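Chitin deacetylase 1 (Bombyx mori, PDB 5ZNT) hydrolyses the N-acetamido groups of N-acetyl-D-glucosamine residues in chitin, releasing acetate and leaving chitosan, with zinc as its cofactor. Local coordinates at residues A[23-28]-A[259-264]; A[180-185]-A[307-312]; A[255-258]-A[264-267]. All coordinates share one frame; numbering follows the deposited sequence.

Interaction 1 of 3, residues A[23-28]-A[259-264]; sequences DGTVIP and EQNRAP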
loop_
_atom_site.group_PDB
_atom_site.type_symbol
_atom_site.label_atom_id
_atom_site.label_comp_id
_atom_site.label_asym_id
_atom_site.label_seq_id
_atom_site.Cartn_x
_atom_site.Cartn_y
_atom_site.Cartn_z
ATOM N N ASP A 23 21.200 -1.923 8.913
ATOM C CA ASP A 23 20.121 -2.794 9.371
ATOM C C ASP A 23 18.722 -2.254 9.068
ATOM O O ASP A 23 17.734 -2.821 9.549
ATOM C CB ASP A 23 20.257 -3.062 10.872
ATOM C CG ASP A 23 20.162 -1.800 11.706
ATOM O OD1 ASP A 23 19.945 -0.700 11.147
ATOM O OD2 ASP A 23 20.332 -1.912 12.937
ATOM N N GLY A 24 18.604 -1.183 8.290
ATOM C CA GLY A 24 17.284 -0.690 7.956
ATOM C C GLY A 24 16.569 0.064 9.057
ATOM O O GLY A 24 15.381 0.354 8.895
ATOM N N THR A 25 17.246 0.397 10.178
ATOM C CA THR A 25 16.599 1.094 11.288
ATOM C C THR A 25 16.939 2.573 11.393
ATOM O O THR A 25 16.308 3.276 12.189
ATOM C CB THR A 25 16.939 0.432 12.636
ATOM O OG1 THR A 25 18.353 0.506 12.867
ATOM C CG2 THR A 25 16.495 -1.016 12.657
ATOM N N VAL A 26 17.890 3.069 10.615
ATOM C CA VAL A 26 18.324 4.459 10.718
ATOM C C VAL A 26 17.301 5.380 10.064
ATOM O O VAL A 26 16.740 5.071 9.005
ATOM C CB VAL A 26 19.717 4.627 10.085
ATOM C CG1 VAL A 26 20.152 6.102 10.086
ATOM C CG2 VAL A 26 20.732 3.722 10.795
ATOM N N ILE A 27 17.064 6.525 10.693
ATOM C CA ILE A 27 16.121 7.526 10.207
ATOM C C ILE A 27 16.735 8.290 9.040
ATOM O O ILE A 27 17.915 8.669 9.100
ATOM C CB ILE A 27 15.707 8.461 11.353
ATOM C CG1 ILE A 27 15.062 7.657 12.477
ATOM C CG2 ILE A 27 14.804 9.569 10.859
ATOM C CD1 ILE A 27 14.784 8.487 13.749
ATOM N N PRO A 28 15.988 8.512 7.953
ATOM C CA PRO A 28 16.501 9.343 6.859
ATOM C C PRO A 28 16.977 10.703 7.353
ATOM O O PRO A 28 16.405 11.286 8.276
ATOM C CB PRO A 28 15.295 9.473 5.917
ATOM C CG PRO A 28 14.509 8.196 6.163
ATOM C CD PRO A 28 14.699 7.869 7.622
ATOM N N GLU A 259 7.958 5.157 19.992
ATOM C CA GLU A 259 8.952 5.238 21.057
ATOM C C GLU A 259 10.327 4.746 20.626
ATOM O O GLU A 259 11.258 4.805 21.431
ATOM C CB GLU A 259 8.510 4.437 22.296
ATOM C CG GLU A 259 7.065 4.647 22.773
ATOM C CD GLU A 259 6.831 5.916 23.583
ATOM O OE1 GLU A 259 7.662 6.848 23.502
ATOM O OE2 GLU A 259 5.783 5.993 24.279
ATOM N N GLN A 260 10.490 4.257 19.394
ATOM C CA GLN A 260 11.825 3.839 18.956
ATOM C C GLN A 260 12.334 4.733 17.835
ATOM O O GLN A 260 12.700 5.886 18.077
ATOM C CB GLN A 260 11.830 2.364 18.533
ATOM C CG GLN A 260 11.475 1.430 19.696
ATOM C CD GLN A 260 11.607 -0.047 19.387
ATOM O OE1 GLN A 260 12.714 -0.602 19.398
ATOM N NE2 GLN A 260 10.471 -0.711 19.143
ATOM N N ASN A 261 12.368 4.234 16.599
ATOM C CA ASN A 261 12.924 5.005 15.495
ATOM C C ASN A 261 11.855 5.694 14.644
ATOM O O ASN A 261 12.184 6.253 13.591
ATOM C CB ASN A 261 13.795 4.102 14.617
ATOM C CG ASN A 261 13.004 2.972 13.985
ATOM O OD1 ASN A 261 11.857 2.719 14.365
ATOM N ND2 ASN A 261 13.619 2.266 13.038
ATOM N N ARG A 262 10.600 5.672 15.074
ATOM C CA ARG A 262 9.487 6.280 14.324
ATOM C C ARG A 262 9.421 5.799 12.873
ATOM O O ARG A 262 9.060 6.559 11.968
ATOM C CB ARG A 262 9.555 7.805 14.372
ATOM C CG ARG A 262 9.530 8.311 15.802
ATOM C CD ARG A 262 8.572 9.429 15.980
ATOM N NE ARG A 262 8.411 9.726 17.398
ATOM C CZ ARG A 262 8.272 10.955 17.879
ATOM N NH1 ARG A 262 8.266 11.988 17.041
ATOM N NH2 ARG A 262 8.139 11.148 19.193
ATOM N N ALA A 263 9.767 4.539 12.635
ATOM C CA ALA A 263 9.573 3.979 11.306
ATOM C C ALA A 263 8.089 4.055 10.951
ATOM O O ALA A 263 7.235 3.844 11.819
ATOM C CB ALA A 263 10.055 2.528 11.254
ATOM N N PRO A 264 7.748 4.389 9.710
ATOM C CA PRO A 264 6.337 4.380 9.309
ATOM C C PRO A 264 5.652 3.094 9.751
ATOM O O PRO A 264 6.213 1.997 9.655
ATOM C CB PRO A 264 6.400 4.511 7.782
ATOM C CG PRO A 264 7.678 5.322 7.540
ATOM C CD PRO A 264 8.655 4.822 8.630
#
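Ile27 and Asn261 bring two irregular loops together; the closest pair of CA atoms, Ile27 CA and Asn261 CA, is 6.7 Å apart. Residues 23-28 belong to the loop that leads to strand 38-45 of the polysaccharide deacetylase domain, and residues 259-264 join helix 243-258 to strand 265-270. Neither segment forms regular structure, and no backbone-to-backbone hydrogen bond links them. The contact turns on the amide of Asn261. Its CG sits between the backbone N and the carbonyl carbon (chi1 62°), which places both ends of the amide within reach of main-chain groups. Asn261 ND2 gives a nearly straight hydrogen bond (171°) of 3.0 Å to Thr25 O, which lies in the plane of the amide. ND2 also donates to Pro180 O, in a third loop. At the other end, Asn261 OD1 accepts from Ala263 N at 3.3 Å, closing an Asx turn in which the donor stands well above the carbonyl plane. A second Asx turn shapes the partner loop: Asp23 OD1 takes Thr25 N and, at 2.6 Å, Thr25 OG1, both from one face of the carboxylate. Alongside, Ile27 lays CG1 and CD1 against the backbone, each 3.4 Å from Asn261 O. With an alanine here, Thr25 O and Pro180 O would probably lose their common donor and the turn closed on Ala263 N would be freer to shift. One neutral amide thus serves three main-chain groups, and a single cross-segment hydrogen bond joins the two turns, with the Ile27 side chain packed on the Asn261 carbonyl beside it.

Interaction 2 of 3, residues A[180-185]-A[307-312]; sequences PLWPYT and IQWVQN. Unlike the reference sequence in segment 180-185: Pro180 (reference Arg), Trp182 (reference Cys).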
loop_
_atom_site.group_PDB
_atom_site.type_symbol
_atom_site.label_atom_id
_atom_site.label_comp_id
_atom_site.label_asym_id
_atom_site.label_seq_id
_atom_site.Cartn_x
_atom_site.Cartn_y
_atom_site.Cartn_z
ATOM N N PRO A 180 11.466 -1.428 14.455
ATOM C CA PRO A 180 11.025 -1.798 13.096
ATOM C C PRO A 180 11.849 -1.066 12.048
ATOM O O PRO A 180 12.684 -0.209 12.357
ATOM C CB PRO A 180 9.556 -1.365 13.065
ATOM C CG PRO A 180 9.495 -0.221 14.066
ATOM C CD PRO A 180 10.458 -0.624 15.172
ATOM N N LEU A 181 11.598 -1.398 10.776
ATOM C CA LEU A 181 12.457 -0.950 9.684
ATOM C C LEU A 181 11.816 0.201 8.916
ATOM O O LEU A 181 10.596 0.234 8.727
ATOM C CB LEU A 181 12.769 -2.109 8.725
ATOM C CG LEU A 181 13.951 -3.029 9.070
ATOM C CD1 LEU A 181 13.789 -3.656 10.443
ATOM C CD2 LEU A 181 14.136 -4.121 8.014
ATOM N N TRP A 182 12.651 1.156 8.489
ATOM C CA TRP A 182 12.279 2.195 7.543
ATOM C C TRP A 182 12.259 1.611 6.127
ATOM O O TRP A 182 12.943 0.615 5.854
ATOM C CB TRP A 182 13.274 3.362 7.611
ATOM C CG TRP A 182 12.975 4.299 8.743
ATOM C CD1 TRP A 182 13.282 4.122 10.075
ATOM C CD2 TRP A 182 12.268 5.545 8.654
ATOM N NE1 TRP A 182 12.814 5.197 10.811
ATOM C CE2 TRP A 182 12.201 6.084 9.959
ATOM C CE3 TRP A 182 11.716 6.275 7.587
ATOM C CZ2 TRP A 182 11.573 7.297 10.233
ATOM C CZ3 TRP A 182 11.087 7.482 7.863
ATOM C CH2 TRP A 182 11.031 7.984 9.176
ATOM N N PRO A 183 11.494 2.210 5.208
ATOM C CA PRO A 183 11.593 1.807 3.795
ATOM C C PRO A 183 13.040 1.863 3.330
ATOM O O PRO A 183 13.873 2.567 3.913
ATOM C CB PRO A 183 10.736 2.842 3.051
ATOM C CG PRO A 183 9.739 3.308 4.077
ATOM C CD PRO A 183 10.470 3.254 5.423
ATOM N N TYR A 184 13.333 1.115 2.269
ATOM C CA TYR A 184 14.675 1.093 1.712
ATOM C C TYR A 184 14.562 0.922 0.203
ATOM O O TYR A 184 13.540 0.453 -0.306
ATOM C CB TYR A 184 15.528 -0.015 2.363
ATOM C CG TYR A 184 14.915 -1.394 2.298
ATOM C CD1 TYR A 184 15.100 -2.205 1.177
ATOM C CD2 TYR A 184 14.162 -1.894 3.356
ATOM C CE1 TYR A 184 14.537 -3.462 1.102
ATOM C CE2 TYR A 184 13.582 -3.149 3.290
ATOM C CZ TYR A 184 13.775 -3.924 2.159
ATOM O OH TYR A 184 13.218 -5.172 2.084
ATOM N N THR A 185 15.592 1.353 -0.522
ATOM C CA THR A 185 15.630 1.072 -1.951
ATOM C C THR A 185 16.343 -0.255 -2.192
ATOM O O THR A 185 17.080 -0.761 -1.343
ATOM C CB THR A 185 16.315 2.194 -2.742
ATOM O OG1 THR A 185 17.699 2.261 -2.401
ATOM C CG2 THR A 185 15.668 3.533 -2.444
ATOM N N ILE A 307 7.492 8.063 0.821
ATOM C CA ILE A 307 8.695 8.181 -0.001
ATOM C C ILE A 307 9.063 9.648 -0.215
ATOM O O ILE A 307 10.244 10.010 -0.218
ATOM C CB ILE A 307 8.499 7.439 -1.340
ATOM C CG1 ILE A 307 8.336 5.937 -1.094
ATOM C CG2 ILE A 307 9.669 7.713 -2.304
ATOM C CD1 ILE A 307 7.937 5.122 -2.361
ATOM N N GLN A 308 8.063 10.518 -0.383
ATOM C CA GLN A 308 8.360 11.932 -0.582
ATOM C C GLN A 308 9.011 12.534 0.661
ATOM O O GLN A 308 9.941 13.346 0.550
ATOM C CB GLN A 308 7.086 12.684 -0.969
ATOM C CG GLN A 308 6.669 12.417 -2.405
ATOM C CD GLN A 308 5.282 12.921 -2.699
ATOM O OE1 GLN A 308 4.384 12.819 -1.864
ATOM N NE2 GLN A 308 5.100 13.485 -3.885
ATOM N N TRP A 309 8.577 12.109 1.850
ATOM C CA TRP A 309 9.235 12.551 3.078
ATOM C C TRP A 309 10.653 11.996 3.177
ATOM O O TRP A 309 11.583 12.723 3.546
ATOM C CB TRP A 309 8.422 12.128 4.297
ATOM C CG TRP A 309 8.967 12.663 5.605
ATOM C CD1 TRP A 309 8.537 13.776 6.275
ATOM C CD2 TRP A 309 10.033 12.111 6.390
ATOM N NE1 TRP A 309 9.276 13.957 7.424
ATOM C CE2 TRP A 309 10.202 12.952 7.516
ATOM C CE3 TRP A 309 10.865 10.998 6.247
ATOM C CZ2 TRP A 309 11.167 12.710 8.495
ATOM C CZ3 TRP A 309 11.826 10.756 7.219
ATOM C CH2 TRP A 309 11.963 11.606 8.335
ATOM N N VAL A 310 10.839 10.708 2.870
ATOM C CA VAL A 310 12.182 10.119 2.906
ATOM C C VAL A 310 13.125 10.895 2.005
ATOM O O VAL A 310 14.314 11.051 2.307
ATOM C CB VAL A 310 12.128 8.629 2.518
ATOM C CG1 VAL A 310 13.543 8.062 2.317
ATOM C CG2 VAL A 310 11.409 7.839 3.592
ATOM N N GLN A 311 12.613 11.389 0.884
ATOM C CA GLN A 311 13.447 12.081 -0.082
ATOM C C GLN A 311 13.769 13.503 0.349
ATOM O O GLN A 311 14.702 14.108 -0.190
ATOM C CB GLN A 311 12.755 12.084 -1.450
ATOM C CG GLN A 311 12.698 10.693 -2.122
ATOM C CD GLN A 311 11.879 10.704 -3.411
ATOM O OE1 GLN A 311 10.872 11.410 -3.520
ATOM N NE2 GLN A 311 12.322 9.943 -4.392
ATOM N N ASN A 312 13.011 14.052 1.291
ATOM C CA ASN A 312 13.247 15.403 1.794
ATOM C C ASN A 312 12.763 15.455 3.235
ATOM O O ASN A 312 11.695 15.995 3.536
ATOM C CB ASN A 312 12.548 16.446 0.917
ATOM C CG ASN A 312 12.725 17.856 1.442
ATOM O OD1 ASN A 312 13.582 18.106 2.290
ATOM N ND2 ASN A 312 11.897 18.786 0.954
#
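Trp182 and Trp309 meet inside the polysaccharide deacetylase domain, whose fold in the carbohydrate esterase 4 family is a distorted beta/alpha barrel. Trp182 comes from the loop running into strand 184-185, Trp309 from the last turns of helix 303-311. The aromatic part of the contact involves the benzo rings alone. Their planes are inclined by only 25°, yet the rings are strongly offset, with centroids 5.3 Å from each other and little stacking, and they meet through their outer carbons. Trp182 CZ3 lies 3.4 Å from Trp309 CZ3, and Trp182 CH2 is almost as near, 3.5 Å from the same Trp309 CZ3. With its CG anti to the backbone N (chi1 -174°), Trp309 reaches out from the helix to bring this corner of its indole to Trp182. Met39 of strand 38-45 touches both indoles, so the pair joins the helix, the loop and a central strand. Trp325 adds a further ring against Trp309. Polar bonds fix the indoles at their other ends. No hydrogen bond passes between the two segments, but each buried indole N-H finds a main-chain oxygen elsewhere: Trp182 NE1 donates to Asn261 O and Trp309 NE1 to Arg314 O. Both rings are thereby probably limited in how far they can turn while CZ3 and CH2 of Trp182 stay against Trp309 CZ3. The aliphatic part is Val310, the next residue on the helix, which sets CG2 at the edge of the Trp182 ring, near its plane, with Val310 CG2 4.3 Å from Trp182 CZ3.

Interaction 3 of 3, residues A[255-258]-A[264-267]; sequences DRHY and PLGL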
loop_
_atom_site.group_PDB
_atom_site.type_symbol
_atom_site.label_atom_id
_atom_site.label_comp_id
_atom_site.label_asym_id
_atom_site.label_seq_id
_atom_site.Cartn_x
_atom_site.Cartn_y
_atom_site.Cartn_z
ATOM N N ASP A 255 3.082 2.361 19.779
ATOM C CA ASP A 255 4.147 2.722 20.716
ATOM C C ASP A 255 5.483 2.128 20.298
ATOM O O ASP A 255 6.524 2.785 20.425
ATOM C CB ASP A 255 3.794 2.274 22.138
ATOM C CG ASP A 255 2.643 3.057 22.730
ATOM O OD1 ASP A 255 2.368 4.190 22.277
ATOM O OD2 ASP A 255 1.994 2.521 23.654
ATOM N N ARG A 256 5.477 0.884 19.792
ATOM C CA ARG A 256 6.710 0.270 19.310
ATOM C C ARG A 256 7.401 1.166 18.288
ATOM O O ARG A 256 8.624 1.338 18.320
ATOM C CB ARG A 256 6.417 -1.112 18.698
ATOM C CG ARG A 256 6.152 -2.255 19.707
ATOM C CD ARG A 256 6.107 -3.631 19.007
ATOM N NE ARG A 256 7.192 -3.756 18.037
ATOM C CZ ARG A 256 7.027 -3.760 16.715
ATOM N NH1 ARG A 256 5.804 -3.662 16.187
ATOM N NH2 ARG A 256 8.093 -3.842 15.925
ATOM N N HIS A 257 6.632 1.762 17.374
ATOM C CA HIS A 257 7.243 2.642 16.387
ATOM C C HIS A 257 7.538 4.017 16.985
ATOM O O HIS A 257 8.651 4.544 16.848
ATOM C CB HIS A 257 6.322 2.773 15.167
ATOM C CG HIS A 257 6.266 1.540 14.315
ATOM N ND1 HIS A 257 6.658 1.534 12.994
ATOM C CD2 HIS A 257 5.870 0.275 14.597
ATOM C CE1 HIS A 257 6.522 0.313 12.501
ATOM N NE2 HIS A 257 6.035 -0.468 13.449
ATOM N N TYR A 258 6.538 4.607 17.645
ATOM C CA TYR A 258 6.641 5.989 18.101
ATOM C C TYR A 258 7.741 6.164 19.142
ATOM O O TYR A 258 8.399 7.210 19.166
ATOM C CB TYR A 258 5.302 6.428 18.672
ATOM C CG TYR A 258 5.205 7.873 19.095
ATOM C CD1 TYR A 258 5.024 8.878 18.157
ATOM C CD2 TYR A 258 5.245 8.224 20.445
ATOM C CE1 TYR A 258 4.902 10.202 18.537
ATOM C CE2 TYR A 258 5.135 9.555 20.848
ATOM C CZ TYR A 258 4.966 10.535 19.887
ATOM O OH TYR A 258 4.840 11.850 20.241
ATOM N N PRO A 264 7.748 4.389 9.710
ATOM C CA PRO A 264 6.337 4.380 9.309
ATOM C C PRO A 264 5.652 3.094 9.751
ATOM O O PRO A 264 6.213 1.997 9.655
ATOM C CB PRO A 264 6.400 4.511 7.782
ATOM C CG PRO A 264 7.678 5.322 7.540
ATOM C CD PRO A 264 8.655 4.822 8.630
ATOM N N LEU A 265 4.472 3.245 10.329
ATOM C CA LEU A 265 3.686 2.115 10.804
ATOM C C LEU A 265 2.661 1.736 9.732
ATOM O O LEU A 265 1.819 2.555 9.353
ATOM C CB LEU A 265 2.972 2.486 12.097
ATOM C CG LEU A 265 1.873 1.551 12.613
ATOM C CD1 LEU A 265 2.451 0.230 13.084
ATOM C CD2 LEU A 265 1.098 2.228 13.740
ATOM N N GLY A 266 2.713 0.489 9.254
ATOM C CA GLY A 266 1.806 0.037 8.211
ATOM C C GLY A 266 0.660 -0.729 8.789
ATOM O O GLY A 266 0.842 -1.764 9.438
ATOM N N LEU A 267 -0.579 -0.244 8.555
ATOM C CA LEU A 267 -1.807 -0.910 8.967
ATOM C C LEU A 267 -2.525 -1.395 7.704
ATOM O O LEU A 267 -3.219 -0.628 7.020
ATOM C CB LEU A 267 -2.680 0.016 9.809
ATOM C CG LEU A 267 -1.950 0.609 11.031
ATOM C CD1 LEU A 267 -2.912 1.574 11.768
ATOM C CD2 LEU A 267 -1.481 -0.524 11.964
#
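His257 swings CG to the side of its backbone N, opposite the carbonyl carbon (chi1 -72°), while Leu265 has CG anti to the backbone N (chi1 168°), and the two side chains cross at about a right angle. With these torsions an imidazole from the last turn of helix 243-258 meets a leucine from the beginning of strand 265-270. The two are consecutive elements of an alpha-to-beta connection in the barrel of the carbohydrate esterase 4 family, where strand 265-270 runs parallel to strand 38-45. Leu265 CD1 stands over one face of the His257 ring in a CH-pi contact, 3.9 Å from the ring centroid and 21° off the normal. It sits toward the rim, at 3.7 Å from both His257 NE2 and His257 CD2. Leu265 CB adds a looser touch near the opposite part of the ring, 3.9 Å from His257 ND1. The rotation of the imidazole is fixed by a hydrogen bond from ND1 to Ala263 O in the intervening loop; since a carbonyl oxygen can only accept, ND1 there carries the hydrogen. Pro180 and Gln38 also touch His257, which places this buried ring between the loop holding Pro180, the helix and the first barrel strand. On the strand side, Leu265 shares backbone hydrogen bonds with Met39 and Thr41, so the backbone from which the leucine side chain extends is held by the sheet. The CB of Pro264 points away from the helix, but its carbonyl takes part: Pro264 O lies 3.3 Å from His257 CE1.

The three contacts form one cluster. Interactions 1 and 2 have centres about 9 Å apart, and interactions 1 and 3 about 10 Å. Interaction 1 joins interaction 2 through a main-chain bond, Trp182 N to Gly24 O at 2.9 Å, and through Pro28 CD, 3.4 Å from Trp182 CE3. Towards interaction 3, residues 259-264 are tied to the helix end by Arg262 N and His257 O, 2.9 Å apart, and both contacts share Pro264. Interactions 2 and 3 meet where Pro180 CG packs 3.4 Å from His257 CE1. All lie away from the zinc site: they gather by the start of strand 38-45, whereas the zinc ligand Asp46 follows its far end.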